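Local coordinates for protein PA0821 (Pseudomonas aeruginosa, PDB 7DRG) that probably acts as the immunity protein (antitoxin) that neutralises a VRR-NUC nuclease effector of the type VI secretion system, at residues F5-E10 / P15-I20; E98-M103 / D107-C112; F200-M205 / L317-W322; A242-L247 / K298-E303. One frame throughout, in Å; residues are numbered along the deposited sequence.

Contact 1 (F5-E10 / P15-I20); sequences FDLAAE and PHLLEI
Leu-17 carries this contact through one methyl, CD2. Leu-17 CD2 sits 3.4 Å from Glu-10 OE1 and 3.6 Å from Glu-10 OE2. Glu-10 CD is almost as near to Leu-17 CD2, at 3.5 Å. The methyl therefore stands over the flat of the carboxylate, with no hydrogen bond between the two segments. Leu-7 reaches the same methyl from its own CD2, at 4.1 Å from Leu-17 CD2, and the two leucine side chains cross at about a right angle. Glu-10 reaches over because its chain is fully extended, with CG opposite the backbone N (chi1 -173°). The arrangement is a helix-turn-strand unit at the N-terminus. Helix 4-13 ends, the chain turns back, and 15-20 runs into strand 19-22, which pairs with strand 34-46. Residues 15-20 are anchored from their own subunit. Leu-17 O accepts a hydrogen bond from Tyr-184 OH, Pro-15 O accepts one from Arg-204 NE, and the Leu-17 side chain packs on Met-201. The helix also faces the dimer partner. Leu-7 packs on Phe-200 of the second subunit, and Ala-8 on Tyr-184 of that subunit.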
loop_
_atom_site.group_PDB
_atom_site.type_symbol
_atom_site.label_atom_id
_atom_site.label_comp_id
_atom_site.label_asym_id
_atom_site.label_seq_id
_atom_site.Cartn_x
_atom_site.Cartn_y
_atom_site.Cartn_z
ATOM N N PHE B 5 14.176 4.347 3.692
ATOM C CA PHE B 5 13.623 5.655 4.045
ATOM C C PHE B 5 13.235 6.454 2.812
ATOM O O PHE B 5 12.148 7.043 2.759
ATOM C CB PHE B 5 14.619 6.431 4.895
ATOM C CG PHE B 5 15.013 5.706 6.120
ATOM C CD1 PHE B 5 14.230 5.772 7.253
ATOM C CD2 PHE B 5 16.132 4.897 6.126
ATOM C CE1 PHE B 5 14.583 5.096 8.389
ATOM C CE2 PHE B 5 16.474 4.210 7.257
ATOM C CZ PHE B 5 15.687 4.314 8.386
ATOM N N ASP B 6 14.118 6.506 1.814
ATOM C CA ASP B 6 13.806 7.262 0.606
ATOM C C ASP B 6 12.587 6.690 -0.103
ATOM O O ASP B 6 11.809 7.440 -0.704
ATOM C CB ASP B 6 15.019 7.279 -0.321
ATOM C CG ASP B 6 16.242 7.880 0.344
ATOM O OD1 ASP B 6 16.211 9.088 0.662
ATOM O OD2 ASP B 6 17.222 7.139 0.571
ATOM N N LEU B 7 12.390 5.374 -0.026
ATOM C CA LEU B 7 11.191 4.783 -0.606
ATOM C C LEU B 7 9.952 5.129 0.208
ATOM O O LEU B 7 8.880 5.372 -0.358
ATOM C CB LEU B 7 11.356 3.271 -0.718
ATOM C CG LEU B 7 11.999 2.800 -2.016
ATOM C CD1 LEU B 7 12.530 1.401 -1.809
ATOM C CD2 LEU B 7 10.985 2.834 -3.154
ATOM N N ALA B 8 10.073 5.148 1.538
ATOM C CA ALA B 8 8.946 5.561 2.367
ATOM C C ALA B 8 8.542 6.995 2.057
ATOM O O ALA B 8 7.350 7.326 2.043
ATOM C CB ALA B 8 9.293 5.408 3.848
ATOM N N ALA B 9 9.527 7.860 1.795
ATOM C CA ALA B 9 9.222 9.242 1.440
ATOM C C ALA B 9 8.549 9.323 0.076
ATOM O O ALA B 9 7.575 10.065 -0.099
ATOM C CB ALA B 9 10.498 10.084 1.464
ATOM N N GLU B 10 9.043 8.557 -0.901
ATOM C CA GLU B 10 8.441 8.589 -2.232
ATOM C C GLU B 10 7.013 8.056 -2.206
ATOM O O GLU B 10 6.121 8.616 -2.859
ATOM C CB GLU B 10 9.290 7.788 -3.219
ATOM C CG GLU B 10 8.806 7.914 -4.654
ATOM C CD GLU B 10 9.591 7.062 -5.634
ATOM O OE1 GLU B 10 9.163 6.986 -6.809
ATOM O OE2 GLU B 10 10.619 6.469 -5.237
ATOM N N PRO B 15 1.178 8.179 -5.695
ATOM C CA PRO B 15 0.614 6.819 -5.623
ATOM C C PRO B 15 1.512 5.747 -6.211
ATOM O O PRO B 15 1.525 4.615 -5.712
ATOM C CB PRO B 15 -0.693 6.944 -6.424
ATOM C CG PRO B 15 -1.007 8.406 -6.440
ATOM C CD PRO B 15 0.311 9.107 -6.439
ATOM N N HIS B 16 2.268 6.074 -7.257
ATOM C CA HIS B 16 2.905 5.090 -8.120
ATOM C C HIS B 16 4.417 5.047 -7.922
ATOM O O HIS B 16 5.045 6.014 -7.484
ATOM C CB HIS B 16 2.602 5.402 -9.592
ATOM C CG HIS B 16 3.048 6.769 -10.014
ATOM N ND1 HIS B 16 2.408 7.916 -9.598
ATOM C CD2 HIS B 16 4.078 7.174 -10.794
ATOM C CE1 HIS B 16 3.018 8.969 -10.111
ATOM N NE2 HIS B 16 4.034 8.547 -10.841
ATOM N N LEU B 17 4.990 3.893 -8.263
ATOM C CA LEU B 17 6.425 3.717 -8.454
ATOM C C LEU B 17 6.653 3.318 -9.903
ATOM O O LEU B 17 5.993 2.400 -10.398
ATOM C CB LEU B 17 7.000 2.635 -7.534
ATOM C CG LEU B 17 7.085 2.847 -6.020
ATOM C CD1 LEU B 17 7.534 1.564 -5.343
ATOM C CD2 LEU B 17 8.034 3.983 -5.679
ATOM N N LEU B 18 7.584 3.998 -10.579
ATOM C CA LEU B 18 7.838 3.694 -11.988
ATOM C C LEU B 18 8.581 2.377 -12.155
ATOM O O LEU B 18 8.242 1.575 -13.027
ATOM C CB LEU B 18 8.629 4.826 -12.646
ATOM C CG LEU B 18 8.004 6.216 -12.545
ATOM C CD1 LEU B 18 8.907 7.254 -13.237
ATOM C CD2 LEU B 18 6.596 6.223 -13.159
ATOM N N GLU B 19 9.586 2.131 -11.326
ATOM C CA GLU B 19 10.373 0.910 -11.372
ATOM C C GLU B 19 10.430 0.349 -9.962
ATOM O O GLU B 19 10.561 1.113 -9.001
ATOM C CB GLU B 19 11.782 1.196 -11.902
ATOM C CG GLU B 19 12.605 -0.015 -12.274
ATOM C CD GLU B 19 13.949 0.378 -12.858
ATOM O OE1 GLU B 19 14.932 0.469 -12.090
ATOM O OE2 GLU B 19 14.018 0.616 -14.081
ATOM N N ILE B 20 10.302 -0.969 -9.817
ATOM C CA ILE B 20 10.282 -1.583 -8.487
ATOM C C ILE B 20 11.301 -2.710 -8.436
ATOM O O ILE B 20 11.291 -3.605 -9.288
ATOM C CB ILE B 20 8.889 -2.114 -8.100
ATOM C CG1 ILE B 20 7.826 -1.023 -8.260
ATOM C CG2 ILE B 20 8.894 -2.578 -6.641
ATOM C CD1 ILE B 20 6.427 -1.498 -7.932
#

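Contact 2 (E98-M103 / D107-C112); sequences EMMGAM and DHLSFC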
loop_
_atom_site.group_PDB
_atom_site.type_symbol
_atom_site.label_atom_id
_atom_site.label_comp_id
_atom_site.label_asym_id
_atom_site.label_seq_id
_atom_site.Cartn_x
_atom_site.Cartn_y
_atom_site.Cartn_z
ATOM N N GLU B 98 8.632 -17.178 -39.384
ATOM C CA GLU B 98 9.343 -18.432 -39.591
ATOM C C GLU B 98 9.039 -19.422 -38.474
ATOM O O GLU B 98 8.870 -20.619 -38.726
ATOM C CB GLU B 98 10.845 -18.167 -39.704
ATOM C CG GLU B 98 11.694 -19.384 -40.070
ATOM C CD GLU B 98 11.606 -19.786 -41.541
ATOM O OE1 GLU B 98 11.196 -18.966 -42.390
ATOM O OE2 GLU B 98 11.962 -20.944 -41.847
HETATM N N MSE B 99 8.947 -18.943 -37.238
HETATM C CA MSE B 99 8.637 -19.821 -36.119
HETATM C C MSE B 99 7.193 -20.310 -36.208
HETATM O O MSE B 99 6.908 -21.478 -35.934
HETATM C CB MSE B 99 8.900 -19.108 -34.792
HETATM C CG MSE B 99 10.381 -18.922 -34.522
HETATM SE SE MSE B 99 10.710 -18.074 -32.798
HETATM C CE MSE B 99 10.106 -16.260 -33.236
HETATM N N MSE B 100 6.300 -19.437 -36.644
HETATM C CA MSE B 100 4.889 -19.861 -36.764
HETATM C C MSE B 100 4.756 -20.855 -37.924
HETATM O O MSE B 100 3.894 -21.713 -37.864
HETATM C CB MSE B 100 3.994 -18.648 -37.016
HETATM C CG MSE B 100 4.107 -17.560 -35.997
HETATM SE SE MSE B 100 2.309 -17.014 -35.491
HETATM C CE MSE B 100 2.094 -18.688 -34.657
ATOM N N GLY B 101 5.585 -20.712 -38.953
ATOM C CA GLY B 101 5.494 -21.615 -40.088
ATOM C C GLY B 101 5.879 -23.044 -39.775
ATOM O O GLY B 101 5.503 -23.957 -40.520
ATOM N N ALA B 102 6.639 -23.257 -38.704
ATOM C CA ALA B 102 6.984 -24.593 -38.248
ATOM C C ALA B 102 5.893 -25.219 -37.391
ATOM O O ALA B 102 6.100 -26.312 -36.848
ATOM C CB ALA B 102 8.298 -24.554 -37.463
HETATM N N MSE B 103 4.750 -24.556 -37.255
HETATM C CA MSE B 103 3.706 -25.002 -36.346
HETATM C C MSE B 103 2.405 -25.274 -37.079
HETATM O O MSE B 103 2.140 -24.684 -38.127
HETATM C CB MSE B 103 3.495 -23.961 -35.244
HETATM C CG MSE B 103 4.782 -23.614 -34.535
HETATM SE SE MSE B 103 4.531 -22.214 -33.194
HETATM C CE MSE B 103 4.596 -23.311 -31.587
ATOM N N ASP B 107 -0.343 -26.967 -32.270
ATOM C CA ASP B 107 0.715 -26.390 -31.455
ATOM C C ASP B 107 0.184 -25.212 -30.642
ATOM O O ASP B 107 -0.764 -24.531 -31.044
ATOM C CB ASP B 107 1.884 -25.938 -32.328
ATOM C CG ASP B 107 2.670 -27.105 -32.889
ATOM O OD1 ASP B 107 2.996 -28.032 -32.116
ATOM O OD2 ASP B 107 2.958 -27.096 -34.102
ATOM N N HIS B 108 0.794 -24.995 -29.480
ATOM C CA HIS B 108 0.453 -23.884 -28.601
ATOM C C HIS B 108 1.321 -22.682 -28.953
ATOM O O HIS B 108 2.545 -22.799 -29.038
ATOM C CB HIS B 108 0.651 -24.301 -27.137
ATOM C CG HIS B 108 0.717 -23.164 -26.162
ATOM N ND1 HIS B 108 -0.324 -22.282 -25.964
ATOM C CD2 HIS B 108 1.694 -22.789 -25.303
ATOM C CE1 HIS B 108 0.014 -21.403 -25.037
ATOM N NE2 HIS B 108 1.234 -21.690 -24.617
ATOM N N LEU B 109 0.692 -21.532 -29.183
ATOM C CA LEU B 109 1.461 -20.323 -29.450
ATOM C C LEU B 109 1.995 -19.779 -28.136
ATOM O O LEU B 109 1.218 -19.498 -27.220
ATOM C CB LEU B 109 0.605 -19.261 -30.129
ATOM C CG LEU B 109 -0.117 -19.658 -31.404
ATOM C CD1 LEU B 109 -0.550 -18.399 -32.110
ATOM C CD2 LEU B 109 0.783 -20.515 -32.260
ATOM N N SER B 110 3.313 -19.610 -28.049
ATOM C CA SER B 110 3.927 -19.053 -26.840
ATOM C C SER B 110 5.115 -18.204 -27.283
ATOM O O SER B 110 6.152 -18.746 -27.673
ATOM C CB SER B 110 4.354 -20.156 -25.877
ATOM O OG SER B 110 4.942 -19.611 -24.706
ATOM N N PHE B 111 4.951 -16.882 -27.237
ATOM C CA PHE B 111 5.997 -15.951 -27.647
ATOM C C PHE B 111 5.907 -14.727 -26.759
ATOM O O PHE B 111 4.889 -14.026 -26.776
ATOM C CB PHE B 111 5.848 -15.529 -29.114
ATOM C CG PHE B 111 5.893 -16.669 -30.087
ATOM C CD1 PHE B 111 7.106 -17.171 -30.530
ATOM C CD2 PHE B 111 4.719 -17.229 -30.571
ATOM C CE1 PHE B 111 7.149 -18.215 -31.430
ATOM C CE2 PHE B 111 4.756 -18.284 -31.470
ATOM C CZ PHE B 111 5.973 -18.775 -31.899
ATOM N N CYS B 112 6.965 -14.453 -26.007
ATOM C CA CYS B 112 6.992 -13.281 -25.136
ATOM C C CYS B 112 8.281 -12.510 -25.387
ATOM O O CYS B 112 9.356 -12.938 -24.956
ATOM C CB CYS B 112 6.872 -13.689 -23.672
ATOM S SG CYS B 112 6.807 -12.264 -22.585
#
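The Phe-111 ring meets two selenium atoms at its edge. Met-99 SE lies 5.1 Å from the centroid of the Phe-111 ring, 77° off the ring normal. Met-103 SE lies 5.2 Å from the same Phe-111 centroid, 76° off the normal. Both are Met-aromatic contacts, made here by selenomethionines. They use neighbouring atoms of the rim: Met-99 SE is 3.8 Å from Phe-111 CE1, and Met-103 SE is 3.9 Å from Phe-111 CZ. Met-100 CE comes to the ring obliquely. This is helix-on-strand packing: helix 96-101 lies against strand 109-114, which pairs with strands 75-77 and 126-131. The connection is a short loop, so Met-103 is close to Asp-107 as well. Asp-107 OD2 is hydrogen-bonded to Asp-104 N within that loop, which holds the carboxylate beside Met-103. Met-103 leaves the backbone with CG opposite its carbonyl carbon (chi1 -54°), which points the chain toward the Phe-111 ring and the backbone of His-108. Met-103 CE ends 3.3 Å from His-108 O. Arg-55 of helix 52-69 packs on Met-100, Met-103 and Leu-109 from outside the two segments. The bend of Met-100 at chi2 and chi3 brings its methyl across the Leu-109 side chain at about a right angle. Met-100 CE is 3.3 Å from Leu-109 CD2, tighter than usual for two carbons, so its exact placement is somewhat doubtful.

Contact 3 (F200-M205 / L317-W322); sequences FMAARM and LRLVGW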
loop_
_atom_site.group_PDB
_atom_site.type_symbol
_atom_site.label_atom_id
_atom_site.label_comp_id
_atom_site.label_asym_id
_atom_site.label_seq_id
_atom_site.Cartn_x
_atom_site.Cartn_y
_atom_site.Cartn_z
ATOM N N PHE B 200 0.265 -4.106 -3.724
ATOM C CA PHE B 200 0.425 -2.877 -2.954
ATOM C C PHE B 200 0.076 -1.659 -3.799
ATOM O O PHE B 200 -0.621 -0.745 -3.342
ATOM C CB PHE B 200 1.864 -2.811 -2.441
ATOM C CG PHE B 200 2.256 -1.496 -1.838
ATOM C CD1 PHE B 200 1.529 -0.938 -0.800
ATOM C CD2 PHE B 200 3.393 -0.844 -2.280
ATOM C CE1 PHE B 200 1.918 0.265 -0.227
ATOM C CE2 PHE B 200 3.785 0.356 -1.718
ATOM C CZ PHE B 200 3.044 0.915 -0.693
HETATM N N MSE B 201 0.526 -1.648 -5.044
HETATM C CA MSE B 201 0.231 -0.560 -5.959
HETATM C C MSE B 201 -1.258 -0.481 -6.309
HETATM O O MSE B 201 -1.818 0.612 -6.410
HETATM C CB MSE B 201 1.081 -0.722 -7.216
HETATM C CG MSE B 201 2.537 -0.355 -7.009
HETATM SE SE MSE B 201 2.681 1.509 -6.457
HETATM C CE MSE B 201 3.948 1.309 -5.044
ATOM N N ALA B 202 -1.889 -1.645 -6.480
ATOM C CA ALA B 202 -3.292 -1.690 -6.882
ATOM C C ALA B 202 -4.178 -0.956 -5.887
ATOM O O ALA B 202 -5.120 -0.258 -6.279
ATOM C CB ALA B 202 -3.749 -3.140 -7.019
ATOM N N ALA B 203 -3.891 -1.106 -4.591
ATOM C CA ALA B 203 -4.696 -0.448 -3.572
ATOM C C ALA B 203 -4.577 1.071 -3.628
ATOM O O ALA B 203 -5.476 1.765 -3.144
ATOM C CB ALA B 203 -4.299 -0.967 -2.189
ATOM N N ARG B 204 -3.508 1.599 -4.226
ATOM C CA ARG B 204 -3.269 3.036 -4.309
ATOM C C ARG B 204 -3.632 3.644 -5.656
ATOM O O ARG B 204 -3.845 4.859 -5.732
ATOM C CB ARG B 204 -1.793 3.331 -4.033
ATOM C CG ARG B 204 -1.276 2.704 -2.754
ATOM C CD ARG B 204 0.205 2.387 -2.871
ATOM N NE ARG B 204 0.992 3.566 -3.217
ATOM C CZ ARG B 204 1.551 4.376 -2.322
ATOM N NH1 ARG B 204 1.399 4.137 -1.024
ATOM N NH2 ARG B 204 2.260 5.425 -2.719
HETATM N N MSE B 205 -3.676 2.842 -6.713
HETATM C CA MSE B 205 -3.853 3.345 -8.072
HETATM C C MSE B 205 -5.049 2.662 -8.732
HETATM O O MSE B 205 -4.893 1.620 -9.360
HETATM C CB MSE B 205 -2.590 3.101 -8.912
HETATM C CG MSE B 205 -1.277 3.657 -8.334
HETATM SE SE MSE B 205 0.250 2.740 -9.175
HETATM C CE MSE B 205 -0.626 1.084 -9.293
ATOM N N LEU B 317 1.541 -9.526 0.675
ATOM C CA LEU B 317 0.256 -9.119 0.124
ATOM C C LEU B 317 -0.024 -9.843 -1.190
ATOM O O LEU B 317 0.851 -9.936 -2.056
ATOM C CB LEU B 317 0.258 -7.609 -0.100
ATOM C CG LEU B 317 -1.066 -6.864 0.022
ATOM C CD1 LEU B 317 -1.510 -6.843 1.474
ATOM C CD2 LEU B 317 -0.931 -5.452 -0.527
ATOM N N ARG B 318 -1.242 -10.370 -1.333
ATOM C CA ARG B 318 -1.671 -11.020 -2.570
ATOM C C ARG B 318 -3.148 -10.743 -2.791
ATOM O O ARG B 318 -3.949 -10.865 -1.862
ATOM C CB ARG B 318 -1.470 -12.539 -2.532
ATOM C CG ARG B 318 -0.078 -13.014 -2.174
ATOM C CD ARG B 318 0.800 -13.129 -3.401
ATOM N NE ARG B 318 2.092 -13.712 -3.050
ATOM C CZ ARG B 318 2.976 -14.164 -3.929
ATOM N NH1 ARG B 318 2.713 -14.119 -5.229
ATOM N NH2 ARG B 318 4.126 -14.674 -3.505
ATOM N N LEU B 319 -3.518 -10.414 -4.029
ATOM C CA LEU B 319 -4.926 -10.193 -4.355
ATOM C C LEU B 319 -5.567 -11.537 -4.671
ATOM O O LEU B 319 -5.609 -11.983 -5.820
ATOM C CB LEU B 319 -5.068 -9.213 -5.511
ATOM C CG LEU B 319 -4.726 -7.764 -5.184
ATOM C CD1 LEU B 319 -4.783 -6.948 -6.474
ATOM C CD2 LEU B 319 -5.674 -7.205 -4.145
ATOM N N VAL B 320 -6.082 -12.187 -3.629
ATOM C CA VAL B 320 -6.745 -13.477 -3.735
ATOM C C VAL B 320 -8.138 -13.362 -3.130
ATOM O O VAL B 320 -8.414 -12.490 -2.301
ATOM C CB VAL B 320 -5.950 -14.598 -3.033
ATOM C CG1 VAL B 320 -4.546 -14.710 -3.615
ATOM C CG2 VAL B 320 -5.893 -14.340 -1.527
ATOM N N GLY B 321 -9.012 -14.273 -3.552
ATOM C CA GLY B 321 -10.338 -14.424 -2.977
ATOM C C GLY B 321 -11.150 -13.153 -2.847
ATOM O O GLY B 321 -11.429 -12.479 -3.843
ATOM N N TRP B 322 -11.529 -12.818 -1.611
ATOM C CA TRP B 322 -12.378 -11.655 -1.369
ATOM C C TRP B 322 -11.734 -10.377 -1.891
ATOM O O TRP B 322 -12.420 -9.506 -2.439
ATOM C CB TRP B 322 -12.665 -11.538 0.129
ATOM C CG TRP B 322 -13.447 -10.321 0.538
ATOM C CD1 TRP B 322 -14.802 -10.222 0.663
ATOM C CD2 TRP B 322 -12.917 -9.034 0.895
ATOM N NE1 TRP B 322 -15.150 -8.956 1.069
ATOM C CE2 TRP B 322 -14.011 -8.209 1.224
ATOM C CE3 TRP B 322 -11.626 -8.505 0.970
ATOM C CZ2 TRP B 322 -13.853 -6.880 1.623
ATOM C CZ3 TRP B 322 -11.471 -7.184 1.364
ATOM C CH2 TRP B 322 -12.577 -6.387 1.681
#
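Phe-200 meets Leu-317 through its backbone rather than its ring. Leu-317 CD2 lies 3.7 Å from Phe-200 N and 3.8 Å from Phe-200 CA. Phe-200 CB is also near. The ring itself leads away, with CG opposite the backbone N (chi1 170°). One face of it receives Arg-204 CD from the next helical turn, 3.8 Å above the plane and offset toward the rim. Ala-202 makes the second touch: Ala-202 CB is 4.0 Å from Leu-319 CD1. Further along, Arg-204 NH1 bonds Ser-197 OG of the second subunit, which places helix 191-204 at the dimer interface. The other segment is a loop leading into helix 321-328, and Leu-319 is the centre of an inverse gamma turn. Trp-322 of the second subunit packs on both Leu-317 and Leu-319. The contact is buried and made by van der Waals contact, with no hydrogen bond across it. Two leucine methyls rest on one helix, while polar links between the loop and this helix include the salt bridges of Arg-318, which stands between the two leucines, to Asp-192 and Glu-195.

Contact 4 (A242-L247 / K298-E303); sequences ALAGGL and KGIRYE
Ile-300 is the one residue of 298-303 that touches 242-247, where it meets Leu-243 and Ala-244. Its CB points toward the end of helix 238-243, and the two branches leaving it do the touching. The short branch, CG2, lies against the last helical residue and Ala-244. Ile-300 CG2 is 3.7 Å from Leu-243 O and 3.8 Å from Leu-243 CB. Ala-244 N is also close to Ile-300 CG2, at 4.0 Å. The longer branch starts at CG1, placed between the backbone N and the carbonyl carbon (chi1 63°). It runs on extended to Ile-300 CD1, which meets Ala-244 CB at 4.0 Å. CG2 thus meets Leu-243 and the backbone N of Ala-244, and CD1 meets the Ala-244 methyl. The helix end they rest on closes in a Schellman motif. Gly-245 has a positive phi of 111°, and Gly-245 N bonds back to Ala-242 O at 3.1 Å. Gly-246 is then the N-cap of helix 247-251, so the chain passes from one helix to the next through two glycines. On the other side, 298-303 follows helix 288-297. Ile-300 and Tyr-302 both make backbone hydrogen bonds with Ile-227. Tyr-302 also stacks on Phe-222. No hydrogen bond links 242-247 to 298-303. The contact is a small apolar one, in which a branched side chain fits against a helix terminus whose shape is set by its own backbone bonds.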
loop_
_atom_site.group_PDB
_atom_site.type_symbol
_atom_site.label_atom_id
_atom_site.label_comp_id
_atom_site.label_asym_id
_atom_site.label_seq_id
_atom_site.Cartn_x
_atom_site.Cartn_y
_atom_site.Cartn_z
ATOM N N ALA B 242 -23.978 -5.004 -27.259
ATOM C CA ALA B 242 -25.432 -5.118 -27.189
ATOM C C ALA B 242 -25.906 -5.337 -25.756
ATOM O O ALA B 242 -26.908 -4.747 -25.333
ATOM C CB ALA B 242 -25.911 -6.251 -28.098
ATOM N N LEU B 243 -25.199 -6.175 -24.991
ATOM C CA LEU B 243 -25.563 -6.388 -23.596
ATOM C C LEU B 243 -25.409 -5.124 -22.760
ATOM O O LEU B 243 -26.083 -4.989 -21.736
ATOM C CB LEU B 243 -24.724 -7.519 -22.993
ATOM C CG LEU B 243 -25.106 -8.940 -23.412
ATOM C CD1 LEU B 243 -24.005 -9.921 -23.053
ATOM C CD2 LEU B 243 -26.417 -9.358 -22.758
ATOM N N ALA B 244 -24.552 -4.192 -23.178
ATOM C CA ALA B 244 -24.364 -2.938 -22.459
ATOM C C ALA B 244 -25.383 -1.877 -22.850
ATOM O O ALA B 244 -25.329 -0.761 -22.321
ATOM C CB ALA B 244 -22.949 -2.400 -22.689
ATOM N N GLY B 245 -26.303 -2.192 -23.756
ATOM C CA GLY B 245 -27.326 -1.265 -24.190
ATOM C C GLY B 245 -27.179 -0.780 -25.614
ATOM O O GLY B 245 -28.090 -0.111 -26.116
ATOM N N GLY B 246 -26.079 -1.098 -26.287
ATOM C CA GLY B 246 -25.840 -0.603 -27.626
ATOM C C GLY B 246 -25.029 0.682 -27.631
ATOM O O GLY B 246 -24.898 1.379 -26.626
ATOM N N LEU B 247 -24.481 0.994 -28.807
ATOM C CA LEU B 247 -23.579 2.136 -28.925
ATOM C C LEU B 247 -24.305 3.455 -28.677
ATOM O O LEU B 247 -23.755 4.357 -28.036
ATOM C CB LEU B 247 -22.910 2.130 -30.300
ATOM C CG LEU B 247 -21.756 3.111 -30.526
ATOM C CD1 LEU B 247 -20.712 3.008 -29.417
ATOM C CD2 LEU B 247 -21.121 2.865 -31.891
ATOM N N LYS B 298 -20.826 -1.454 -15.741
ATOM C CA LYS B 298 -20.718 -2.431 -14.663
ATOM C C LYS B 298 -21.806 -3.495 -14.720
ATOM O O LYS B 298 -21.660 -4.548 -14.086
ATOM C CB LYS B 298 -20.723 -1.732 -13.306
ATOM C CG LYS B 298 -21.970 -0.944 -12.986
ATOM C CD LYS B 298 -21.746 -0.180 -11.691
ATOM C CE LYS B 298 -23.019 0.454 -11.171
ATOM N NZ LYS B 298 -22.743 1.192 -9.910
ATOM N N GLY B 299 -22.880 -3.258 -15.474
ATOM C CA GLY B 299 -23.874 -4.289 -15.708
ATOM C C GLY B 299 -23.356 -5.483 -16.483
ATOM O O GLY B 299 -23.974 -6.551 -16.437
ATOM N N ILE B 300 -22.237 -5.333 -17.194
ATOM C CA ILE B 300 -21.631 -6.446 -17.913
ATOM C C ILE B 300 -20.252 -6.799 -17.351
ATOM O O ILE B 300 -19.439 -7.395 -18.042
ATOM C CB ILE B 300 -21.560 -6.176 -19.430
ATOM C CG1 ILE B 300 -20.667 -4.968 -19.750
ATOM C CG2 ILE B 300 -22.958 -6.009 -20.003
ATOM C CD1 ILE B 300 -20.164 -4.933 -21.196
ATOM N N ARG B 301 -19.978 -6.443 -16.101
ATOM C CA ARG B 301 -18.714 -6.792 -15.466
ATOM C C ARG B 301 -18.818 -8.159 -14.798
ATOM O O ARG B 301 -19.866 -8.517 -14.252
ATOM C CB ARG B 301 -18.328 -5.731 -14.433
ATOM C CG ARG B 301 -16.900 -5.841 -13.915
ATOM C CD ARG B 301 -16.608 -4.695 -12.966
ATOM N NE ARG B 301 -17.373 -4.793 -11.727
ATOM C CZ ARG B 301 -17.865 -3.747 -11.072
ATOM N NH1 ARG B 301 -17.688 -2.524 -11.552
ATOM N NH2 ARG B 301 -18.547 -3.923 -9.949
ATOM N N TYR B 302 -17.729 -8.928 -14.847
ATOM C CA TYR B 302 -17.690 -10.192 -14.125
ATOM C C TYR B 302 -17.944 -9.953 -12.641
ATOM O O TYR B 302 -17.420 -9.004 -12.052
ATOM C CB TYR B 302 -16.334 -10.885 -14.305
ATOM C CG TYR B 302 -16.064 -11.459 -15.678
ATOM C CD1 TYR B 302 -16.715 -12.608 -16.119
ATOM C CD2 TYR B 302 -15.132 -10.872 -16.521
ATOM C CE1 TYR B 302 -16.464 -13.140 -17.377
ATOM C CE2 TYR B 302 -14.871 -11.397 -17.773
ATOM C CZ TYR B 302 -15.535 -12.530 -18.195
ATOM O OH TYR B 302 -15.267 -13.046 -19.445
ATOM N N GLU B 303 -18.770 -10.811 -12.038
ATOM C CA GLU B 303 -18.980 -10.726 -10.597
ATOM C C GLU B 303 -17.757 -11.210 -9.837
ATOM O O GLU B 303 -17.468 -10.721 -8.737
ATOM C CB GLU B 303 -20.211 -11.537 -10.201
ATOM C CG GLU B 303 -21.444 -11.208 -11.021
ATOM C CD GLU B 303 -22.671 -11.973 -10.569
ATOM O OE1 GLU B 303 -23.231 -12.735 -11.386
ATOM O OE2 GLU B 303 -23.072 -11.813 -9.396
#

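Contact 1 joins helix 4-13 to strand 19-22, contact 2 joins helix 96-101 to strand 109-114, and contact 3 uses helix 191-204. Contacts 1 and 3 are neighbours, with centres about 17 Å apart. They touch where His-16 CB lies 3.6 Å from Met-205 SE. Both also reach the second subunit, so this side of the chain is part of the dimer interface. The centre of contact 2 is about 39 Å from that of contact 1. Along the chain, contact 1 closes first, then contact 2. Contact 4 is nested inside the long loop closed by contact 3, with centres about 25 Å apart. No other chain touches contacts 2 and 4, which lie away from the dimer interface.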